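PDB 4P56: putative extracellular solute-binding protein, which binds mandelate and probably delivers such small carboxylic acids to a TRAP transporter as its periplasmic solute-binding component. Local coordinates for residues Val207-Pro210 with Ala211-Val215; Asp123-Glu126 with Lys127-Lys131; Trp49-Glu52 with Ile53-Thr57. All blocks are in the same frame, centred on the assembly; numbering follows the deposited sequence.

Contact 1 of 3, residues Val207-Pro210 with Ala211-Val215; sequences VFFP and AESLV. With RMN ((R)-mandelic acid), chain D.
At the strand-to-helix junction that lines the mandelate pocket, Phe209 from the end of strand 206-210 meets Ser213 in the first turn of helix 211-216. Strand and helix directions differ by 108°, so the chain turns sharply at Pro210 and Ala211 and brings the Ser213 side chain over the ring of Phe209, four residues back. Ser213 CB sits over one face of the Phe209 ring in a CH-pi contact, 3.5 Å from its centroid and shifted toward the CG and CD2 rim. Val207 CG2 lies against the opposite face, and the ring is sandwiched between the two, each set toward its rim. Its CE1 reaches the ligand, 3.6 Å from the carboxylate atom O11 of (R)-mandelic acid, in an oblique approach.

The Ser213 hydroxyl stands anti to its own carbonyl carbon (chi1 -55°), which directs it past the Pro210 ring, with Ser213 OG 3.2 Å from Pro210 CD. OG donates to Glu212 OE1 at 2.7 Å, arriving from above the carboxylate plane. OE1 is also bonded to His39, another pocket residue, and OE2 to Ser216. On the ligand side, Ser213 OG comes within 3.5 Å of the phenyl atom C5 of mandelate. The backbone closes the turn with a bond from Ser213 N to Pro210 O at 3.3 Å, the N-H bent to 143°.

Arg170, which binds the mandelate, also makes a cation-pi contact with Phe209. The ring therefore borders both the ligand carboxylate and the arginine that is probably its charge partner. With its proton committed to Glu212, the serine presents to the mandelate phenyl group an oxygen that makes van der Waals contact there, while the nearby carboxylate and His39 would be expected to polarise each other.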
loop_
_atom_site.group_PDB
_atom_site.type_symbol
_atom_site.label_atom_id
_atom_site.label_comp_id
_atom_site.label_asym_id
_atom_site.label_seq_id
_atom_site.Cartn_x
_atom_site.Cartn_y
_atom_site.Cartn_z
ATOM N N VAL A 207 3.694 15.351 2.504
ATOM C CA VAL A 207 3.285 14.095 1.895
ATOM C C VAL A 207 3.264 13.008 2.937
ATOM O O VAL A 207 4.104 12.987 3.841
ATOM C CB VAL A 207 4.196 13.684 0.698
ATOM C CG1 VAL A 207 5.649 13.579 1.104
ATOM C CG2 VAL A 207 3.742 12.355 0.110
ATOM N N PHE A 208 2.273 12.138 2.830
ATOM C CA PHE A 208 2.208 10.936 3.662
ATOM C C PHE A 208 2.785 9.840 2.765
ATOM O O PHE A 208 2.232 9.541 1.705
ATOM C CB PHE A 208 0.749 10.588 4.080
ATOM C CG PHE A 208 0.209 11.393 5.249
ATOM C CD1 PHE A 208 0.933 12.405 5.830
ATOM C CD2 PHE A 208 -1.081 11.122 5.766
ATOM C CE1 PHE A 208 0.419 13.119 6.897
ATOM C CE2 PHE A 208 -1.582 11.822 6.817
ATOM C CZ PHE A 208 -0.828 12.833 7.389
ATOM N N PHE A 209 3.934 9.297 3.158
ATOM C CA PHE A 209 4.591 8.206 2.433
ATOM C C PHE A 209 5.294 7.302 3.448
ATOM O O PHE A 209 5.584 7.742 4.570
ATOM C CB PHE A 209 5.685 8.777 1.539
ATOM C CG PHE A 209 5.334 8.874 0.071
ATOM C CD1 PHE A 209 4.372 8.070 -0.508
ATOM C CD2 PHE A 209 6.039 9.738 -0.732
ATOM C CE1 PHE A 209 4.102 8.154 -1.864
ATOM C CE2 PHE A 209 5.764 9.833 -2.100
ATOM C CZ PHE A 209 4.795 9.032 -2.653
ATOM N N PRO A 210 5.595 6.052 3.057
ATOM C CA PRO A 210 6.524 5.255 3.852
ATOM C C PRO A 210 7.951 5.744 3.595
ATOM O O PRO A 210 8.166 6.565 2.706
ATOM C CB PRO A 210 6.333 3.848 3.307
ATOM C CG PRO A 210 6.053 4.080 1.847
ATOM C CD PRO A 210 5.251 5.375 1.791
ATOM N N ALA A 211 8.898 5.291 4.398
ATOM C CA ALA A 211 10.254 5.804 4.321
ATOM C C ALA A 211 10.878 5.725 2.919
ATOM O O ALA A 211 11.518 6.650 2.483
ATOM C CB ALA A 211 11.115 5.083 5.299
ATOM N N GLU A 212 10.715 4.596 2.235
ATOM C CA GLU A 212 11.435 4.352 0.987
ATOM C C GLU A 212 11.105 5.402 -0.074
ATOM O O GLU A 212 11.946 5.761 -0.903
ATOM C CB GLU A 212 11.144 2.932 0.448
ATOM C CG GLU A 212 9.733 2.713 -0.145
ATOM C CD GLU A 212 9.607 3.269 -1.589
ATOM O OE1 GLU A 212 8.491 3.665 -1.976
ATOM O OE2 GLU A 212 10.629 3.347 -2.289
ATOM N N SER A 213 9.881 5.904 -0.004
ATOM C CA SER A 213 9.336 6.782 -1.005
ATOM C C SER A 213 10.030 8.135 -0.991
ATOM O O SER A 213 10.164 8.754 -2.037
ATOM C CB SER A 213 7.837 6.965 -0.756
ATOM O OG SER A 213 7.181 5.699 -0.709
ATOM N N LEU A 214 10.496 8.565 0.178
ATOM C CA LEU A 214 11.306 9.778 0.270
ATOM C C LEU A 214 12.426 9.742 -0.767
ATOM O O LEU A 214 12.777 10.759 -1.378
ATOM C CB LEU A 214 11.901 9.895 1.682
ATOM C CG LEU A 214 12.862 11.050 1.924
ATOM C CD1 LEU A 214 12.089 12.345 2.042
ATOM C CD2 LEU A 214 13.706 10.812 3.183
ATOM N N VAL A 215 13.011 8.561 -0.942
ATOM C CA VAL A 215 14.178 8.429 -1.795
ATOM C C VAL A 215 13.772 8.048 -3.213
ATOM O O VAL A 215 14.297 8.614 -4.182
ATOM C CB VAL A 215 15.171 7.394 -1.229
ATOM C CG1 VAL A 215 16.368 7.227 -2.140
ATOM C CG2 VAL A 215 15.623 7.820 0.125
HETATM C C1 RMN D . 1.955 4.438 -2.562
HETATM C C2 RMN D . 2.146 3.910 -3.831
HETATM C C3 RMN D . 3.415 3.587 -4.276
HETATM C C4 RMN D . 4.518 3.825 -3.473
HETATM C C5 RMN D . 4.334 4.365 -2.204
HETATM C C6 RMN D . 3.056 4.663 -1.759
HETATM C C7 RMN D . 0.575 4.805 -2.089
HETATM C C10 RMN D . 0.443 6.298 -2.109
HETATM O O8 RMN D . 0.335 4.427 -0.787
HETATM O O11 RMN D . 0.757 7.019 -1.101
HETATM O O12 RMN D . 0.064 6.865 -3.178
#

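Contact 2 of 3, residues Asp123-Glu126 with Lys127-Lys131; sequences DTYE and KYLLK
With CG anti to the backbone N (chi1 -155°), Tyr125 leans along its helix toward the C-terminal end and turns one ring face to Leu129. Leu129 takes the other course, its CG anti to the carbonyl carbon (chi1 -56°), and the two side chains meet at about a right angle. Leu129 CB rests almost exactly over the centre of the Tyr125 ring, a CH-pi contact 3.9 Å from the centroid and 10° off the normal. Leu129 CD1 closes on Tyr125 CD2 at 3.5 Å. Leu130 approaches from another quarter: its CD2 meets the ring edge at Tyr125 CD1, 3.7 Å away and near the ring plane.

Beyond the ring, one water donates to both Tyr125 OH and Leu129 O, 2.7 Å from each, so the phenol is tied to the backbone near the end of its helix. Tyr125 OH is also hydrogen-bonded to Glu134. The backbone bond from Leu129 N to Tyr125 O, 2.9 Å, holds the same pair at its base, and a wider pi-type turn spans residues 127-129 before the chain tightens into a 3-10 segment. One residue earlier along the chain, the Tyr128 ring brings its edge to Thr124 O, with Lys127 CG over one of its faces.

The contact lies toward the C-terminal part of helix 114-129 and runs into the 3-10 segment after it. Tyr125 packs on Leu140 and Ile143 of strand 139-145, which Leu130 also touches; Thr124 and Tyr128 face helix 325-340, where Thr124 meets Phe332 and Tyr128 covers Ala327, Ala328 and Ser331.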
loop_
_atom_site.group_PDB
_atom_site.type_symbol
_atom_site.label_atom_id
_atom_site.label_comp_id
_atom_site.label_asym_id
_atom_site.label_seq_id
_atom_site.Cartn_x
_atom_site.Cartn_y
_atom_site.Cartn_z
ATOM N N ASP A 123 -3.905 -12.785 4.737
ATOM C CA ASP A 123 -4.478 -13.956 5.387
ATOM C C ASP A 123 -5.897 -13.601 5.843
ATOM O O ASP A 123 -6.822 -14.409 5.728
ATOM C CB ASP A 123 -3.622 -14.425 6.571
ATOM C CG ASP A 123 -2.373 -15.220 6.141
ATOM O OD1 ASP A 123 -2.284 -15.630 4.970
ATOM O OD2 ASP A 123 -1.472 -15.456 6.987
ATOM N N THR A 124 -6.080 -12.380 6.325
ATOM C CA THR A 124 -7.389 -11.969 6.863
ATOM C C THR A 124 -8.377 -11.822 5.696
ATOM O O THR A 124 -9.520 -12.307 5.770
ATOM C CB THR A 124 -7.255 -10.650 7.626
ATOM O OG1 THR A 124 -6.373 -10.829 8.764
ATOM C CG2 THR A 124 -8.604 -10.151 8.106
ATOM N N TYR A 125 -7.929 -11.141 4.636
ATOM C CA TYR A 125 -8.756 -10.878 3.450
ATOM C C TYR A 125 -9.200 -12.193 2.802
ATOM O O TYR A 125 -10.363 -12.383 2.485
ATOM C CB TYR A 125 -8.000 -9.994 2.418
ATOM C CG TYR A 125 -8.953 -9.200 1.517
ATOM C CD1 TYR A 125 -9.462 -9.749 0.367
ATOM C CD2 TYR A 125 -9.397 -7.936 1.884
ATOM C CE1 TYR A 125 -10.364 -9.043 -0.444
ATOM C CE2 TYR A 125 -10.301 -7.232 1.095
ATOM C CZ TYR A 125 -10.778 -7.792 -0.072
ATOM O OH TYR A 125 -11.690 -7.091 -0.856
ATOM N N GLU A 126 -8.253 -13.096 2.622
ATOM C CA GLU A 126 -8.543 -14.402 2.056
ATOM C C GLU A 126 -9.556 -15.183 2.910
ATOM O O GLU A 126 -10.495 -15.756 2.386
ATOM C CB GLU A 126 -7.235 -15.182 1.967
ATOM C CG GLU A 126 -7.445 -16.634 1.642
ATOM C CD GLU A 126 -6.148 -17.385 1.552
ATOM O OE1 GLU A 126 -5.461 -17.545 2.597
ATOM O OE2 GLU A 126 -5.829 -17.793 0.422
ATOM N N LYS A 127 -9.346 -15.221 4.221
ATOM C CA LYS A 127 -10.222 -16.021 5.089
ATOM C C LYS A 127 -11.626 -15.433 5.254
ATOM O O LYS A 127 -12.590 -16.168 5.330
ATOM C CB LYS A 127 -9.573 -16.191 6.475
ATOM C CG LYS A 127 -10.473 -16.945 7.485
ATOM C CD LYS A 127 -9.634 -17.387 8.646
ATOM C CE LYS A 127 -10.350 -18.343 9.582
ATOM N NZ LYS A 127 -9.429 -18.666 10.708
ATOM N N TYR A 128 -11.751 -14.115 5.324
ATOM C CA TYR A 128 -13.023 -13.521 5.753
ATOM C C TYR A 128 -13.710 -12.627 4.715
ATOM O O TYR A 128 -14.913 -12.393 4.805
ATOM C CB TYR A 128 -12.834 -12.684 7.035
ATOM C CG TYR A 128 -12.397 -13.457 8.258
ATOM C CD1 TYR A 128 -13.323 -14.119 9.050
ATOM C CD2 TYR A 128 -11.065 -13.509 8.634
ATOM C CE1 TYR A 128 -12.932 -14.817 10.157
ATOM C CE2 TYR A 128 -10.664 -14.218 9.752
ATOM C CZ TYR A 128 -11.602 -14.872 10.503
ATOM O OH TYR A 128 -11.196 -15.563 11.622
ATOM N N LEU A 129 -12.953 -12.065 3.779
ATOM C CA LEU A 129 -13.469 -10.917 3.043
ATOM C C LEU A 129 -13.668 -11.145 1.539
ATOM O O LEU A 129 -14.300 -10.328 0.868
ATOM C CB LEU A 129 -12.525 -9.712 3.230
ATOM C CG LEU A 129 -12.271 -9.331 4.697
ATOM C CD1 LEU A 129 -11.296 -8.170 4.832
ATOM C CD2 LEU A 129 -13.571 -8.961 5.334
ATOM N N LEU A 130 -13.160 -12.250 1.020
ATOM C CA LEU A 130 -13.219 -12.498 -0.418
ATOM C C LEU A 130 -14.654 -12.526 -0.941
ATOM O O LEU A 130 -14.908 -12.092 -2.069
ATOM C CB LEU A 130 -12.546 -13.825 -0.778
ATOM C CG LEU A 130 -11.019 -13.918 -0.656
ATOM C CD1 LEU A 130 -10.600 -15.271 -1.109
ATOM C CD2 LEU A 130 -10.294 -12.864 -1.476
ATOM N N LYS A 131 -15.583 -13.078 -0.149
ATOM C CA LYS A 131 -16.971 -13.225 -0.577
ATOM C C LYS A 131 -17.718 -11.921 -0.859
ATOM O O LYS A 131 -18.721 -11.932 -1.569
ATOM C CB LYS A 131 -17.774 -14.089 0.418
ATOM C CG LYS A 131 -17.844 -13.537 1.836
ATOM C CD LYS A 131 -18.596 -14.509 2.741
ATOM C CE LYS A 131 -19.107 -13.842 3.996
ATOM N NZ LYS A 131 -19.867 -14.822 4.844
HETATM O O HOH W 1 -13.886 -8.597 -1.195
#

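Contact 3 of 3, residues Trp49-Glu52 with Ile53-Thr57; sequences WGEE and IRKAT
Trp49 and Ile53 turn to one side of helix 40-56, Glu51 and Arg54 to another, and each pair is set by its own geometry. Ile53 CD1 stands squarely over the six-membered ring of Trp49, 3.7 Å from the centroid and only 4° off the normal. The methyl thus touches all six carbons nearly equally, a CH-pi contact across one turn. Trp49 NE1 is hydrogen-bonded to Leu261 O, which restrains the indole at its other ring.

Glu51 and Arg54 run side by side, pointing the same way, with carboxylate and guanidinium planes 28° apart. The bends at chi2 of Glu51 (-71°) and chi3 of Arg54 fold the two chains over the helix surface until their ends meet. Arg54 grips side-on with two nitrogens: NH2 gives a nearly straight bond to Glu51 OE1 at 2.8 Å, met on its syn side, and NE bonds Glu51 OE2 at 2.9 Å from above the carboxylate plane. Both oxygens lie close to the guanidinium plane. Lys55 crosses the carboxylate more loosely, its NZ 4.1 Å from Glu51 OE1, beyond a salt bridge; a water donating to OE1 and accepting from NZ spans the gap.

Where the helix ends, Thr57 leaves helical geometry and its OG1 donates to Ile53 O at 2.8 Å, while Val61 N bonds to the same hydroxyl.

Helix 40-56 is the crossover helix of the beta-alpha-beta unit with strands 28-31 and 62-65; its apolar pair faces helices 252-260 and 263-285. On the polar side, the bidentate salt bridge fixes the rotation of the Arg54 guanidinium, and two cationic chains beside one carboxylate would be expected to favour its ionised form.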
loop_
_atom_site.group_PDB
_atom_site.type_symbol
_atom_site.label_atom_id
_atom_site.label_comp_id
_atom_site.label_asym_id
_atom_site.label_seq_id
_atom_site.Cartn_x
_atom_site.Cartn_y
_atom_site.Cartn_z
ATOM N N TRP A 49 9.336 -12.229 -8.786
ATOM C CA TRP A 49 8.141 -13.072 -8.721
ATOM C C TRP A 49 7.875 -13.658 -10.105
ATOM O O TRP A 49 7.548 -14.827 -10.251
ATOM C CB TRP A 49 6.968 -12.207 -8.270
ATOM C CG TRP A 49 5.636 -12.877 -8.132
ATOM C CD1 TRP A 49 5.284 -13.869 -7.248
ATOM C CD2 TRP A 49 4.448 -12.567 -8.872
ATOM N NE1 TRP A 49 3.947 -14.172 -7.390
ATOM C CE2 TRP A 49 3.418 -13.394 -8.384
ATOM C CE3 TRP A 49 4.154 -11.659 -9.896
ATOM C CZ2 TRP A 49 2.120 -13.352 -8.901
ATOM C CZ3 TRP A 49 2.856 -11.614 -10.399
ATOM C CH2 TRP A 49 1.866 -12.451 -9.896
ATOM N N GLY A 50 8.032 -12.837 -11.136
ATOM C CA GLY A 50 7.910 -13.327 -12.504
ATOM C C GLY A 50 8.929 -14.435 -12.797
ATOM O O GLY A 50 8.638 -15.426 -13.473
ATOM N N GLU A 51 10.133 -14.284 -12.263
ATOM C CA GLU A 51 11.151 -15.320 -12.447
ATOM C C GLU A 51 10.721 -16.628 -11.745
ATOM O O GLU A 51 10.955 -17.745 -12.260
ATOM C CB GLU A 51 12.479 -14.799 -11.918
ATOM C CG GLU A 51 13.153 -13.894 -12.933
ATOM C CD GLU A 51 13.651 -14.708 -14.103
ATOM O OE1 GLU A 51 14.663 -15.413 -13.917
ATOM O OE2 GLU A 51 13.016 -14.685 -15.186
ATOM N N GLU A 52 10.093 -16.491 -10.576
ATOM C CA GLU A 52 9.630 -17.669 -9.843
ATOM C C GLU A 52 8.570 -18.392 -10.659
ATOM O O GLU A 52 8.590 -19.600 -10.722
ATOM C CB GLU A 52 9.081 -17.318 -8.439
ATOM C CG GLU A 52 10.141 -16.878 -7.415
ATOM C CD GLU A 52 9.593 -16.753 -5.979
ATOM O OE1 GLU A 52 8.642 -17.464 -5.623
ATOM O OE2 GLU A 52 10.121 -15.942 -5.195
ATOM N N ILE A 53 7.628 -17.645 -11.250
ATOM C CA ILE A 53 6.591 -18.214 -12.093
ATOM C C ILE A 53 7.168 -18.916 -13.351
ATOM O O ILE A 53 6.778 -20.050 -13.714
ATOM C CB ILE A 53 5.597 -17.111 -12.549
ATOM C CG1 ILE A 53 4.860 -16.501 -11.353
ATOM C CG2 ILE A 53 4.610 -17.696 -13.497
ATOM C CD1 ILE A 53 4.177 -15.161 -11.695
ATOM N N ARG A 54 8.103 -18.255 -14.015
ATOM C CA ARG A 54 8.772 -18.851 -15.172
ATOM C C ARG A 54 9.412 -20.168 -14.791
ATOM O O ARG A 54 9.188 -21.213 -15.421
ATOM C CB ARG A 54 9.839 -17.902 -15.736
ATOM C CG ARG A 54 10.558 -18.440 -16.969
ATOM C CD ARG A 54 11.561 -17.413 -17.491
ATOM N NE ARG A 54 12.601 -17.202 -16.500
ATOM C CZ ARG A 54 13.596 -18.065 -16.298
ATOM N NH1 ARG A 54 13.658 -19.180 -17.012
ATOM N NH2 ARG A 54 14.536 -17.824 -15.388
ATOM N N LYS A 55 10.241 -20.142 -13.755
ATOM C CA LYS A 55 10.946 -21.352 -13.378
ATOM C C LYS A 55 10.014 -22.485 -12.936
ATOM O O LYS A 55 10.263 -23.636 -13.253
ATOM C CB LYS A 55 11.956 -21.055 -12.279
ATOM C CG LYS A 55 13.058 -20.104 -12.721
ATOM C CD LYS A 55 13.910 -19.657 -11.520
ATOM C CE LYS A 55 14.743 -18.399 -11.856
ATOM N NZ LYS A 55 15.478 -17.840 -10.663
ATOM N N ALA A 56 8.967 -22.160 -12.184
ATOM C CA ALA A 56 8.045 -23.168 -11.673
ATOM C C ALA A 56 7.089 -23.757 -12.730
ATOM O O ALA A 56 6.412 -24.747 -12.450
ATOM C CB ALA A 56 7.239 -22.586 -10.514
ATOM N N THR A 57 7.012 -23.154 -13.915
ATOM C CA THR A 57 6.111 -23.641 -14.980
ATOM C C THR A 57 6.930 -24.036 -16.218
ATOM O O THR A 57 6.411 -24.185 -17.329
ATOM C CB THR A 57 5.094 -22.579 -15.420
ATOM O OG1 THR A 57 5.776 -21.444 -15.961
ATOM C CG2 THR A 57 4.213 -22.170 -14.265
HETATM O O HOH W 2 16.217 -15.247 -11.699
#

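How the contacts relate
The three contacts follow along the chain in the order 3, 2, 1 and none touches another; the centres of contacts 1 and 3 lie about 30 Å apart. Contact 1 is wholly buried and bends from strand into helix at the ligand site, whereas contacts 2 and 3 each run along one helix toward its C-terminal part and are partly exposed. A CH-pi contact occurs in all three, yet its setting differs: beside mandelate in contact 1, against strand 139-145 in contact 2, against helices 252-260 and 263-285 in contact 3. Polar chemistry shifts likewise, from a buried serine-carboxylate bond, through a water-bridged phenol, to a surface salt bridge.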